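Local coordinates for probable antibiotics synthesis protein (PDB 2DCT) that probably binds a metal ion as a small cupin-fold protein thought to take part in antibiotic synthesis, its precise activity being unknown, at residues E2-K7 against P21-E26; R27-L32 against V99-R104; Y33-G38 against S93-L98; Q39-H44 against A83-R88. One frame throughout, in Å; residues are numbered along the deposited sequence.

Interaction 1 (E2-K7 against P21-E26); sequences EIKDLK and PVFQSE
K4 reaches V22 with a long, extended side chain that ends in one strong bond, NZ donating to V22 O at 2.6 Å. The nitrogen is tilted 19° from the carbonyl plane. A lysine suits this place because its methylenes can lie on apolar neighbours while the ammonium group travels on to a backbone carbonyl. CG lies 3.9 Å from CE1 of F23, CD passes CG1 of V22, and a water that accepts from K4 NZ donates to P21 O, tying the amine to a second carbonyl. Beside it, L6 crosses V22 at about a right angle, and L6 CD2 presses on V22 CG1 at 3.4 Å, tighter than usual for two methyl groups.

The strand 2-5 lies at the margin of the cupin barrel and pairs antiparallel with a strand of the second subunit, so the sheet continues across the dimer interface. V22 places its methyl against L6 with CG1 anti to its backbone N (chi1 177°), and the same CG1 lies over one face of the F23 ring, toward its rim. E2 comes at the ring's edge: OE1 is 3.4 Å from F23 CD1, with carboxylate and ring planes 57° apart, and a water donates to both E2 OE2 and Q24 O. V22 marks the corner between strands 18-21 and 23-24, where it is backbone-bonded to Y30. The F23 ring also meets F78 of the second subunit, while L6 packs on L32 and L98 of its own chain.

Interaction 2 (R27-L32 against V99-R104); sequences RMLYDL and VVTAPR
L29 and T101 exchange two backbone hydrogen bonds, L29 N to T101 O at 2.7 Å and T101 N to L29 O at 2.9 Å. D31 and V99 form a second such pair, with V99 N to D31 O the shorter bond at 2.6 Å and nearly straight (N-H...O 176°). This is an antiparallel ladder between two strands of the cupin barrel, with Y30 and V100 as the non-hydrogen-bonded pair between them. V100 fills that position with a beta-branched side chain suited to a strand: CG2 lies 3.6 Å from Y30 CD1, while CG1 is 4.0 Å from M28 SD. Those residues also face the second subunit: M28 packs on V100 of the second subunit and Y30 on V52 of the second subunit.

On the other face L29 and T101 lie side by side, pointing the same way. Beyond the strand end the peptide before P103 is cis, and the chain departs from the strand there; P103 CA makes a CH...O contact with R27 O. R104 then folds back across L29, bent at chi3 (60°), its NH1 hydrogen-bonded to S25 O. The isobutyl group meets the flat face of this guanidinium, L29 CD2 standing 3.2 Å from R104 NH1.

Interaction 3 (Y33-G38 against S93-L98); sequences YALLPG and SPALLL
S93 and P94 bring the second segment alongside P37, whose CG lies 3.7 Å from S93 N. P37 and P94, having no amide hydrogen, stand where the ladder bonds have stopped. P94 CA makes a CH...O contact with L35 O, and L36 CD2 only loosely approaches P94 CG (4.4 Å).

At A95 the regular antiparallel pairing starts: A95 N donates to L35 O and L35 N to A95 O, both at 2.8 Å. The small methyl of A95 lies on the same face as the bulkier L35. L96 forms the non-hydrogen-bonded pair with A34 and projects to the other face; with CG anti to the backbone N (chi1 -175°), it brings CD1 to 4.1 Å from A34 CB and 3.4 Å from Y33 O. Alanine makes a slim partner for this branched side chain. L97 returns to the first face and forms the next hydrogen-bonded pair, Y33 N to L97 O at 2.8 Å and L97 N to Y33 O at 2.9 Å. Its side chain crosses that of L35 at about a right angle, L97 CD1 meeting L35 CD1 at 3.9 Å, while its CB lies beside Y33 CB. The aromatic ring leads away from the ladder, and its hydroxyl is hydrogen-bonded to K51. L98 makes no contact across these two segments and packs on L98 of the second subunit.

In this cupin barrel, strand 95-102 runs between strands 29-35 and 50-55, with L97 touching Y53 and A55; strand 18-21 flanks 29-35 on its far side, and V60 of strand 60-64 covers A95 and L97.

Interaction 4 (Q39-H44 against A83-R88); sequences QAQKVH and APHGVR. With NA (sodium ion), chain C.
The antiparallel ladder between strands 40-44 and 85-88, interrupted by a beta bulge, contributes two histidines, H44 and H85, to what is probably the metal-site end of a cupin barrel. The modelled sodium ion sits over the face of the H44 ring, 2.9 Å from NE2 and well off the ring plane, a long and doubtful ligation; three waters and V45 O are its other ligands. Cupins commonly hold a metal with histidines inside the barrel, so the neighbouring H44, H46 and H85 are consistent with such a site, although H85 is not a ligand of this sodium.

H44 and H85 form a hydrogen-bonded pair, H44 N to H85 O and H85 N to H44 O, each at 2.8 Å. The ring of H85 turns under its partner's carbonyl: H44 O stands over one ring face, displaced toward the rim. This placement follows from chi1 of 55°, with CG between the backbone N and the carbonyl carbon, and the ring is held by ND1 donating to A83 O at 2.8 Å, a nearly straight bond (177°) in the ring plane.

Across the bulge the register shifts by one residue between Q41 and H44. G86 suits the bulge because its CA lies 3.4 Å from Q41 O, close against the opposite strand. Q41 N hydrogen-bonds to V87 O at 2.8 Å, whereas the return bond from V87 N to Q41 O is weak. A bend at chi2 (-139°) turns the Q41 amide back to its own strand, where NE2 donates to K42 O at 3.0 Å, while OE1 is hydrogen-bonded to Y53 OH and K51 NZ. V43 and P84 lie side by side, pointing the same way, with V43 CG1 3.7 Å from P84 CB.

Interactions 2 and 3 are consecutive parts of one ladder, strand 29-35 against 95-102, and both are largely buried; regular backbone bonds dominate them, with mainly apolar side chains. Interaction 4 belongs to the other sheet and is only partly buried: a bulge interrupts the pairing, and polar histidines stand near a sodium ion. It meets interaction 3 where L97 touches V87 and L35 touches A40. Interaction 1, about 22 Å from interaction 4 between centres, lies at the barrel's margin by the second subunit and relies on one lysine bond, waters and side-chain packing. Backbone and side-chain hydrogen bonds join it to interaction 2.

Interaction 1 (E2-K7 against P21-E26)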
loop_
_atom_site.group_PDB
_atom_site.type_symbol
_atom_site.label_atom_id
_atom_site.label_comp_id
_atom_site.label_asym_id
_atom_site.label_seq_id
_atom_site.Cartn_x
_atom_site.Cartn_y
_atom_site.Cartn_z
ATOM N N GLU A 2 -6.827 8.289 11.245
ATOM C CA GLU A 2 -5.589 7.596 11.536
ATOM C C GLU A 2 -4.662 7.844 10.360
ATOM O O GLU A 2 -4.907 7.366 9.260
ATOM C CB GLU A 2 -5.841 6.103 11.684
ATOM C CG GLU A 2 -6.708 5.734 12.867
ATOM C CD GLU A 2 -6.818 4.238 13.019
ATOM O OE1 GLU A 2 -5.804 3.560 12.774
ATOM O OE2 GLU A 2 -7.902 3.742 13.383
ATOM N N ILE A 3 -3.614 8.619 10.591
ATOM C CA ILE A 3 -2.653 8.916 9.549
ATOM C C ILE A 3 -1.288 8.666 10.163
ATOM O O ILE A 3 -0.994 9.126 11.269
ATOM C CB ILE A 3 -2.804 10.380 9.056
ATOM C CG1 ILE A 3 -1.851 10.645 7.891
ATOM C CG2 ILE A 3 -2.549 11.348 10.194
ATOM C CD1 ILE A 3 -2.161 11.935 7.138
ATOM N N LYS A 4 -0.463 7.900 9.466
ATOM C CA LYS A 4 0.849 7.573 9.981
ATOM C C LYS A 4 1.927 7.718 8.939
ATOM O O LYS A 4 1.698 7.494 7.753
ATOM C CB LYS A 4 0.875 6.131 10.498
ATOM C CG LYS A 4 -0.179 5.806 11.532
ATOM C CD LYS A 4 0.075 4.445 12.164
ATOM C CE LYS A 4 -1.064 4.058 13.087
ATOM N NZ LYS A 4 -0.759 2.806 13.833
ATOM N N ASP A 5 3.107 8.106 9.398
ATOM C CA ASP A 5 4.261 8.238 8.535
ATOM C C ASP A 5 4.870 6.848 8.631
ATOM O O ASP A 5 5.501 6.506 9.627
ATOM C CB ASP A 5 5.217 9.281 9.100
ATOM C CG ASP A 5 6.396 9.526 8.199
ATOM O OD1 ASP A 5 6.913 8.546 7.624
ATOM O OD2 ASP A 5 6.814 10.696 8.079
ATOM N N LEU A 6 4.669 6.042 7.598
ATOM C CA LEU A 6 5.141 4.662 7.599
ATOM C C LEU A 6 6.585 4.404 7.994
ATOM O O LEU A 6 6.854 3.569 8.858
ATOM C CB LEU A 6 4.872 4.021 6.240
ATOM C CG LEU A 6 3.404 4.013 5.810
ATOM C CD1 LEU A 6 3.238 3.001 4.697
ATOM C CD2 LEU A 6 2.499 3.649 6.980
ATOM N N LYS A 7 7.516 5.100 7.359
ATOM C CA LYS A 7 8.924 4.906 7.671
ATOM C C LYS A 7 9.211 5.101 9.153
ATOM O O LYS A 7 9.986 4.352 9.744
ATOM C CB LYS A 7 9.786 5.865 6.845
ATOM C CG LYS A 7 10.179 5.340 5.468
ATOM C CD LYS A 7 8.984 4.822 4.687
ATOM C CE LYS A 7 9.354 4.531 3.246
ATOM N NZ LYS A 7 9.794 5.769 2.548
ATOM N N PRO A 21 2.148 -3.739 12.415
ATOM C CA PRO A 21 0.849 -3.359 11.856
ATOM C C PRO A 21 0.739 -1.840 11.785
ATOM O O PRO A 21 1.009 -1.150 12.763
ATOM C CB PRO A 21 -0.142 -3.963 12.847
ATOM C CG PRO A 21 0.590 -5.176 13.355
ATOM C CD PRO A 21 1.985 -4.643 13.569
ATOM N N VAL A 22 0.355 -1.324 10.623
ATOM C CA VAL A 22 0.212 0.116 10.454
ATOM C C VAL A 22 -1.166 0.534 10.930
ATOM O O VAL A 22 -1.308 1.469 11.712
ATOM C CB VAL A 22 0.370 0.530 8.986
ATOM C CG1 VAL A 22 0.131 2.024 8.840
ATOM C CG2 VAL A 22 1.755 0.166 8.500
ATOM N N PHE A 23 -2.182 -0.161 10.443
ATOM C CA PHE A 23 -3.545 0.125 10.841
ATOM C C PHE A 23 -4.205 -1.168 11.230
ATOM O O PHE A 23 -3.816 -2.241 10.774
ATOM C CB PHE A 23 -4.339 0.740 9.690
ATOM C CG PHE A 23 -3.808 2.055 9.218
ATOM C CD1 PHE A 23 -3.800 3.159 10.061
ATOM C CD2 PHE A 23 -3.314 2.194 7.925
ATOM C CE1 PHE A 23 -3.309 4.385 9.623
ATOM C CE2 PHE A 23 -2.822 3.412 7.479
ATOM C CZ PHE A 23 -2.818 4.509 8.327
ATOM N N GLN A 24 -5.204 -1.058 12.085
ATOM C CA GLN A 24 -5.964 -2.209 12.503
ATOM C C GLN A 24 -7.264 -2.065 11.745
ATOM O O GLN A 24 -8.140 -1.289 12.119
ATOM C CB GLN A 24 -6.205 -2.183 14.011
ATOM C CG GLN A 24 -4.959 -2.489 14.822
ATOM C CD GLN A 24 -4.322 -3.803 14.411
ATOM O OE1 GLN A 24 -5.003 -4.817 14.278
ATOM N NE2 GLN A 24 -3.013 -3.793 14.217
ATOM N N SER A 25 -7.346 -2.781 10.635
ATOM C CA SER A 25 -8.523 -2.768 9.789
ATOM C C SER A 25 -9.163 -4.134 9.901
ATOM O O SER A 25 -8.469 -5.144 9.941
ATOM C CB SER A 25 -8.122 -2.510 8.337
ATOM O OG SER A 25 -9.181 -2.845 7.455
ATOM N N GLU A 26 -10.485 -4.171 9.961
ATOM C CA GLU A 26 -11.162 -5.454 10.047
ATOM C C GLU A 26 -11.133 -6.114 8.676
ATOM O O GLU A 26 -11.392 -7.307 8.548
ATOM C CB GLU A 26 -12.623 -5.270 10.458
ATOM C CG GLU A 26 -12.836 -4.522 11.756
ATOM C CD GLU A 26 -14.290 -4.521 12.179
ATOM O OE1 GLU A 26 -15.150 -4.157 11.350
ATOM O OE2 GLU A 26 -14.575 -4.881 13.341
HETATM O O HOH W 1 -8.700 1.052 13.406
HETATM O O HOH W 2 1.511 1.287 13.445
#

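Interaction 2 (R27-L32 against V99-R104)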
loop_
_atom_site.group_PDB
_atom_site.type_symbol
_atom_site.label_atom_id
_atom_site.label_comp_id
_atom_site.label_asym_id
_atom_site.label_seq_id
_atom_site.Cartn_x
_atom_site.Cartn_y
_atom_site.Cartn_z
ATOM N N ARG A 27 -10.792 -5.329 7.658
ATOM C CA ARG A 27 -10.798 -5.799 6.279
ATOM C C ARG A 27 -9.469 -6.214 5.701
ATOM O O ARG A 27 -9.416 -6.862 4.661
ATOM C CB ARG A 27 -11.362 -4.706 5.380
ATOM C CG ARG A 27 -12.742 -4.254 5.757
ATOM C CD ARG A 27 -13.719 -5.373 5.574
ATOM N NE ARG A 27 -15.094 -4.915 5.707
ATOM C CZ ARG A 27 -16.147 -5.653 5.384
ATOM N NH1 ARG A 27 -15.974 -6.880 4.910
ATOM N NH2 ARG A 27 -17.370 -5.166 5.533
ATOM N N MET A 28 -8.388 -5.842 6.358
ATOM C CA MET A 28 -7.103 -6.171 5.801
ATOM C C MET A 28 -6.019 -5.952 6.808
ATOM O O MET A 28 -6.221 -5.318 7.837
ATOM C CB MET A 28 -6.817 -5.254 4.608
ATOM C CG MET A 28 -6.684 -3.784 5.012
ATOM S SD MET A 28 -6.293 -2.687 3.639
ATOM C CE MET A 28 -7.738 -1.642 3.588
ATOM N N LEU A 29 -4.862 -6.505 6.498
ATOM C CA LEU A 29 -3.699 -6.275 7.308
ATOM C C LEU A 29 -3.010 -5.243 6.444
ATOM O O LEU A 29 -2.967 -5.365 5.220
ATOM C CB LEU A 29 -2.822 -7.515 7.415
ATOM C CG LEU A 29 -3.409 -8.699 8.173
ATOM C CD1 LEU A 29 -2.357 -9.784 8.250
ATOM C CD2 LEU A 29 -3.840 -8.278 9.572
ATOM N N TYR A 30 -2.516 -4.199 7.072
ATOM C CA TYR A 30 -1.815 -3.158 6.354
ATOM C C TYR A 30 -0.647 -3.043 7.300
ATOM O O TYR A 30 -0.706 -2.341 8.308
ATOM C CB TYR A 30 -2.662 -1.892 6.320
ATOM C CG TYR A 30 -2.191 -0.863 5.322
ATOM C CD1 TYR A 30 -2.718 -0.815 4.028
ATOM C CD2 TYR A 30 -1.237 0.082 5.678
ATOM C CE1 TYR A 30 -2.304 0.162 3.120
ATOM C CE2 TYR A 30 -0.819 1.057 4.783
ATOM C CZ TYR A 30 -1.356 1.095 3.509
ATOM O OH TYR A 30 -0.957 2.093 2.647
ATOM N N ASP A 31 0.398 -3.790 6.980
ATOM C CA ASP A 31 1.562 -3.869 7.834
ATOM C C ASP A 31 2.836 -3.425 7.193
ATOM O O ASP A 31 2.954 -3.320 5.979
ATOM C CB ASP A 31 1.810 -5.314 8.282
ATOM C CG ASP A 31 0.662 -5.907 9.049
ATOM O OD1 ASP A 31 -0.135 -5.150 9.621
ATOM O OD2 ASP A 31 0.573 -7.151 9.095
ATOM N N LEU A 32 3.809 -3.185 8.054
ATOM C CA LEU A 32 5.132 -2.856 7.609
ATOM C C LEU A 32 5.942 -4.071 8.009
ATOM O O LEU A 32 5.781 -4.612 9.110
ATOM C CB LEU A 32 5.682 -1.638 8.337
ATOM C CG LEU A 32 5.051 -0.302 7.986
ATOM C CD1 LEU A 32 5.715 0.790 8.805
ATOM C CD2 LEU A 32 5.214 -0.028 6.504
ATOM N N VAL A 99 2.965 -4.046 3.456
ATOM C CA VAL A 99 2.355 -5.306 3.088
ATOM C C VAL A 99 0.880 -5.316 3.395
ATOM O O VAL A 99 0.463 -5.133 4.536
ATOM C CB VAL A 99 3.051 -6.448 3.835
ATOM C CG1 VAL A 99 2.557 -7.772 3.328
ATOM C CG2 VAL A 99 4.558 -6.334 3.658
ATOM N N VAL A 100 0.092 -5.531 2.355
ATOM C CA VAL A 100 -1.342 -5.545 2.493
ATOM C C VAL A 100 -1.844 -6.957 2.289
ATOM O O VAL A 100 -1.469 -7.621 1.329
ATOM C CB VAL A 100 -1.996 -4.635 1.441
ATOM C CG1 VAL A 100 -3.507 -4.693 1.577
ATOM C CG2 VAL A 100 -1.492 -3.207 1.604
ATOM N N THR A 101 -2.675 -7.417 3.210
ATOM C CA THR A 101 -3.262 -8.739 3.101
ATOM C C THR A 101 -4.749 -8.528 3.266
ATOM O O THR A 101 -5.192 -7.919 4.232
ATOM C CB THR A 101 -2.761 -9.693 4.199
ATOM O OG1 THR A 101 -1.335 -9.772 4.143
ATOM C CG2 THR A 101 -3.328 -11.088 3.996
ATOM N N ALA A 102 -5.523 -9.009 2.309
ATOM C CA ALA A 102 -6.960 -8.852 2.392
ATOM C C ALA A 102 -7.624 -10.102 1.868
ATOM O O ALA A 102 -7.238 -10.626 0.838
ATOM C CB ALA A 102 -7.412 -7.643 1.580
ATOM N N PRO A 103 -8.587 -10.636 2.621
ATOM C CA PRO A 103 -9.029 -10.105 3.911
ATOM C C PRO A 103 -8.014 -10.524 4.971
ATOM O O PRO A 103 -6.989 -11.130 4.651
ATOM C CB PRO A 103 -10.386 -10.772 4.108
ATOM C CG PRO A 103 -10.216 -12.086 3.410
ATOM C CD PRO A 103 -9.469 -11.721 2.158
ATOM N N ARG A 104 -8.282 -10.197 6.229
ATOM C CA ARG A 104 -7.369 -10.589 7.292
ATOM C C ARG A 104 -7.344 -12.112 7.337
ATOM O O ARG A 104 -8.393 -12.752 7.335
ATOM C CB ARG A 104 -7.852 -10.068 8.642
ATOM C CG ARG A 104 -7.906 -8.562 8.766
ATOM C CD ARG A 104 -8.513 -8.191 10.110
ATOM N NE ARG A 104 -7.722 -8.715 11.218
ATOM C CZ ARG A 104 -6.644 -8.117 11.712
ATOM N NH1 ARG A 104 -6.235 -6.969 11.198
ATOM N NH2 ARG A 104 -5.972 -8.670 12.713
#

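Interaction 3 (Y33-G38 against S93-L98)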
loop_
_atom_site.group_PDB
_atom_site.type_symbol
_atom_site.label_atom_id
_atom_site.label_comp_id
_atom_site.label_asym_id
_atom_site.label_seq_id
_atom_site.Cartn_x
_atom_site.Cartn_y
_atom_site.Cartn_z
ATOM N N TYR A 33 6.772 -4.533 7.092
ATOM C CA TYR A 33 7.655 -5.642 7.383
ATOM C C TYR A 33 9.014 -5.001 7.402
ATOM O O TYR A 33 9.435 -4.406 6.416
ATOM C CB TYR A 33 7.616 -6.695 6.288
ATOM C CG TYR A 33 6.443 -7.629 6.373
ATOM C CD1 TYR A 33 5.340 -7.336 7.172
ATOM C CD2 TYR A 33 6.417 -8.790 5.613
ATOM C CE1 TYR A 33 4.238 -8.181 7.208
ATOM C CE2 TYR A 33 5.327 -9.639 5.639
ATOM C CZ TYR A 33 4.243 -9.330 6.434
ATOM O OH TYR A 33 3.164 -10.174 6.442
ATOM N N ALA A 34 9.681 -5.094 8.542
ATOM C CA ALA A 34 11.005 -4.527 8.687
ATOM C C ALA A 34 11.953 -5.708 8.699
ATOM O O ALA A 34 11.979 -6.495 9.646
ATOM C CB ALA A 34 11.097 -3.744 9.982
ATOM N N LEU A 35 12.716 -5.841 7.625
ATOM C CA LEU A 35 13.642 -6.948 7.514
ATOM C C LEU A 35 15.083 -6.515 7.550
ATOM O O LEU A 35 15.521 -5.710 6.731
ATOM C CB LEU A 35 13.411 -7.722 6.216
ATOM C CG LEU A 35 12.028 -8.317 5.964
ATOM C CD1 LEU A 35 11.126 -7.268 5.334
ATOM C CD2 LEU A 35 12.163 -9.510 5.032
ATOM N N LEU A 36 15.814 -7.051 8.515
ATOM C CA LEU A 36 17.226 -6.768 8.611
ATOM C C LEU A 36 17.827 -7.754 7.626
ATOM O O LEU A 36 17.160 -8.700 7.198
ATOM C CB LEU A 36 17.737 -7.056 10.021
ATOM C CG LEU A 36 17.292 -6.059 11.087
ATOM C CD1 LEU A 36 17.714 -6.551 12.462
ATOM C CD2 LEU A 36 17.901 -4.701 10.786
ATOM N N PRO A 37 19.082 -7.540 7.227
ATOM C CA PRO A 37 19.689 -8.476 6.283
ATOM C C PRO A 37 19.560 -9.908 6.791
ATOM O O PRO A 37 19.682 -10.163 7.989
ATOM C CB PRO A 37 21.136 -8.006 6.230
ATOM C CG PRO A 37 20.992 -6.527 6.381
ATOM C CD PRO A 37 19.988 -6.414 7.510
ATOM N N GLY A 38 19.294 -10.835 5.877
ATOM C CA GLY A 38 19.168 -12.230 6.254
ATOM C C GLY A 38 17.823 -12.622 6.829
ATOM O O GLY A 38 17.553 -13.805 7.035
ATOM N N SER A 93 21.454 -4.520 3.359
ATOM C CA SER A 93 20.767 -3.380 3.948
ATOM C C SER A 93 19.375 -3.761 4.415
ATOM O O SER A 93 18.803 -4.752 3.965
ATOM C CB SER A 93 20.657 -2.245 2.930
ATOM O OG SER A 93 21.937 -1.823 2.500
ATOM N N PRO A 94 18.811 -2.974 5.337
ATOM C CA PRO A 94 17.469 -3.289 5.821
ATOM C C PRO A 94 16.475 -3.092 4.689
ATOM O O PRO A 94 16.759 -2.420 3.697
ATOM C CB PRO A 94 17.251 -2.269 6.936
ATOM C CG PRO A 94 18.647 -1.939 7.385
ATOM C CD PRO A 94 19.385 -1.844 6.084
ATOM N N ALA A 95 15.311 -3.694 4.836
ATOM C CA ALA A 95 14.272 -3.543 3.841
ATOM C C ALA A 95 13.019 -3.254 4.628
ATOM O O ALA A 95 12.847 -3.750 5.741
ATOM C CB ALA A 95 14.111 -4.816 3.032
ATOM N N LEU A 96 12.160 -2.423 4.058
ATOM C CA LEU A 96 10.911 -2.070 4.701
ATOM C C LEU A 96 9.841 -2.224 3.647
ATOM O O LEU A 96 9.898 -1.608 2.586
ATOM C CB LEU A 96 10.950 -0.631 5.203
ATOM C CG LEU A 96 9.714 -0.222 6.004
ATOM C CD1 LEU A 96 9.597 -1.080 7.259
ATOM C CD2 LEU A 96 9.815 1.248 6.361
ATOM N N LEU A 97 8.866 -3.066 3.943
ATOM C CA LEU A 97 7.803 -3.309 2.997
ATOM C C LEU A 97 6.474 -2.898 3.569
ATOM O O LEU A 97 6.245 -3.004 4.775
ATOM C CB LEU A 97 7.729 -4.794 2.663
ATOM C CG LEU A 97 9.048 -5.499 2.378
ATOM C CD1 LEU A 97 8.774 -6.982 2.191
ATOM C CD2 LEU A 97 9.710 -4.903 1.154
ATOM N N LEU A 98 5.613 -2.407 2.687
ATOM C CA LEU A 98 4.254 -2.055 3.048
ATOM C C LEU A 98 3.570 -3.304 2.544
ATOM O O LEU A 98 3.605 -3.600 1.348
ATOM C CB LEU A 98 3.772 -0.834 2.278
ATOM C CG LEU A 98 2.278 -0.549 2.429
ATOM C CD1 LEU A 98 1.864 -0.603 3.894
ATOM C CD2 LEU A 98 1.985 0.815 1.829
#

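Interaction 4 (Q39-H44 against A83-R88)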
loop_
_atom_site.group_PDB
_atom_site.type_symbol
_atom_site.label_atom_id
_atom_site.label_comp_id
_atom_site.label_asym_id
_atom_site.label_seq_id
_atom_site.Cartn_x
_atom_site.Cartn_y
_atom_site.Cartn_z
ATOM N N GLN A 39 16.971 -11.640 7.097
ATOM C CA GLN A 39 15.663 -11.947 7.647
ATOM C C GLN A 39 14.661 -12.166 6.539
ATOM O O GLN A 39 14.900 -11.820 5.382
ATOM C CB GLN A 39 15.194 -10.835 8.572
ATOM C CG GLN A 39 16.148 -10.615 9.721
ATOM C CD GLN A 39 15.557 -9.761 10.804
ATOM O OE1 GLN A 39 14.833 -8.807 10.526
ATOM N NE2 GLN A 39 15.872 -10.085 12.053
ATOM N N ALA A 40 13.523 -12.736 6.894
ATOM C CA ALA A 40 12.536 -13.004 5.878
ATOM C C ALA A 40 11.210 -13.379 6.473
ATOM O O ALA A 40 11.095 -13.660 7.666
ATOM C CB ALA A 40 13.027 -14.141 4.990
ATOM N N GLN A 41 10.197 -13.339 5.624
ATOM C CA GLN A 41 8.880 -13.774 6.018
ATOM C C GLN A 41 8.911 -15.152 5.392
ATOM O O GLN A 41 8.926 -15.276 4.166
ATOM C CB GLN A 41 7.778 -12.959 5.355
ATOM C CG GLN A 41 6.408 -13.559 5.630
ATOM C CD GLN A 41 5.502 -13.535 4.423
ATOM O OE1 GLN A 41 5.042 -12.476 3.997
ATOM N NE2 GLN A 41 5.240 -14.710 3.856
ATOM N N LYS A 42 8.970 -16.181 6.227
ATOM C CA LYS A 42 9.009 -17.543 5.726
ATOM C C LYS A 42 7.864 -17.732 4.747
ATOM O O LYS A 42 6.829 -17.070 4.846
ATOM C CB LYS A 42 8.898 -18.531 6.890
ATOM C CG LYS A 42 10.063 -18.432 7.866
ATOM C CD LYS A 42 9.938 -19.425 9.007
ATOM C CE LYS A 42 11.131 -19.325 9.947
ATOM N NZ LYS A 42 12.417 -19.660 9.272
ATOM N N VAL A 43 8.061 -18.614 3.779
ATOM C CA VAL A 43 7.029 -18.859 2.797
ATOM C C VAL A 43 5.750 -19.193 3.525
ATOM O O VAL A 43 5.738 -19.958 4.494
ATOM C CB VAL A 43 7.401 -20.008 1.858
ATOM C CG1 VAL A 43 6.246 -20.302 0.917
ATOM C CG2 VAL A 43 8.636 -19.638 1.067
ATOM N N HIS A 44 4.666 -18.595 3.060
ATOM C CA HIS A 44 3.381 -18.811 3.671
ATOM C C HIS A 44 2.344 -18.884 2.575
ATOM O O HIS A 44 2.589 -18.490 1.431
ATOM C CB HIS A 44 3.061 -17.656 4.630
ATOM C CG HIS A 44 1.872 -17.903 5.504
ATOM N ND1 HIS A 44 1.950 -18.588 6.699
ATOM C CD2 HIS A 44 0.579 -17.528 5.371
ATOM C CE1 HIS A 44 0.755 -18.622 7.262
ATOM N NE2 HIS A 44 -0.095 -17.985 6.476
ATOM N N ALA A 83 -1.296 -18.718 -3.464
ATOM C CA ALA A 83 0.071 -18.720 -3.942
ATOM C C ALA A 83 1.054 -18.669 -2.789
ATOM O O ALA A 83 0.954 -17.810 -1.920
ATOM C CB ALA A 83 0.305 -17.536 -4.870
ATOM N N PRO A 84 2.000 -19.613 -2.743
ATOM C CA PRO A 84 2.961 -19.562 -1.646
ATOM C C PRO A 84 3.740 -18.284 -1.886
ATOM O O PRO A 84 4.035 -17.924 -3.026
ATOM C CB PRO A 84 3.804 -20.814 -1.860
ATOM C CG PRO A 84 3.738 -21.016 -3.345
ATOM C CD PRO A 84 2.293 -20.730 -3.655
ATOM N N HIS A 85 4.056 -17.577 -0.820
ATOM C CA HIS A 85 4.776 -16.340 -0.997
ATOM C C HIS A 85 5.611 -16.065 0.214
ATOM O O HIS A 85 5.345 -16.544 1.313
ATOM C CB HIS A 85 3.798 -15.191 -1.199
ATOM C CG HIS A 85 2.791 -15.083 -0.104
ATOM N ND1 HIS A 85 1.674 -15.886 -0.041
ATOM C CD2 HIS A 85 2.782 -14.337 1.025
ATOM C CE1 HIS A 85 1.020 -15.642 1.079
ATOM N NE2 HIS A 85 1.673 -14.707 1.745
ATOM N N GLY A 86 6.637 -15.273 -0.005
ATOM C CA GLY A 86 7.510 -14.916 1.077
ATOM C C GLY A 86 8.411 -13.848 0.539
ATOM O O GLY A 86 8.393 -13.529 -0.648
ATOM N N VAL A 87 9.182 -13.265 1.435
ATOM C CA VAL A 87 10.120 -12.243 1.048
ATOM C C VAL A 87 11.339 -12.507 1.884
ATOM O O VAL A 87 11.241 -12.881 3.050
ATOM C CB VAL A 87 9.584 -10.830 1.322
ATOM C CG1 VAL A 87 8.508 -10.486 0.306
ATOM C CG2 VAL A 87 9.032 -10.747 2.733
ATOM N N ARG A 88 12.492 -12.349 1.266
ATOM C CA ARG A 88 13.733 -12.576 1.965
ATOM C C ARG A 88 14.610 -11.381 1.708
ATOM O O ARG A 88 14.735 -10.926 0.573
ATOM C CB ARG A 88 14.432 -13.825 1.430
ATOM C CG ARG A 88 13.655 -15.116 1.576
ATOM C CD ARG A 88 14.386 -16.239 0.856
ATOM N NE ARG A 88 14.602 -15.910 -0.550
ATOM C CZ ARG A 88 15.313 -16.646 -1.396
ATOM N NH1 ARG A 88 15.890 -17.769 -0.986
ATOM N NH2 ARG A 88 15.450 -16.258 -2.656
HETATM NA NA NA C . -1.000 -20.681 5.853
HETATM O O HOH W 3 1.290 -21.273 5.177
HETATM O O HOH W 4 -0.404 -21.365 8.257
HETATM O O HOH W 5 -2.939 -20.256 5.886
#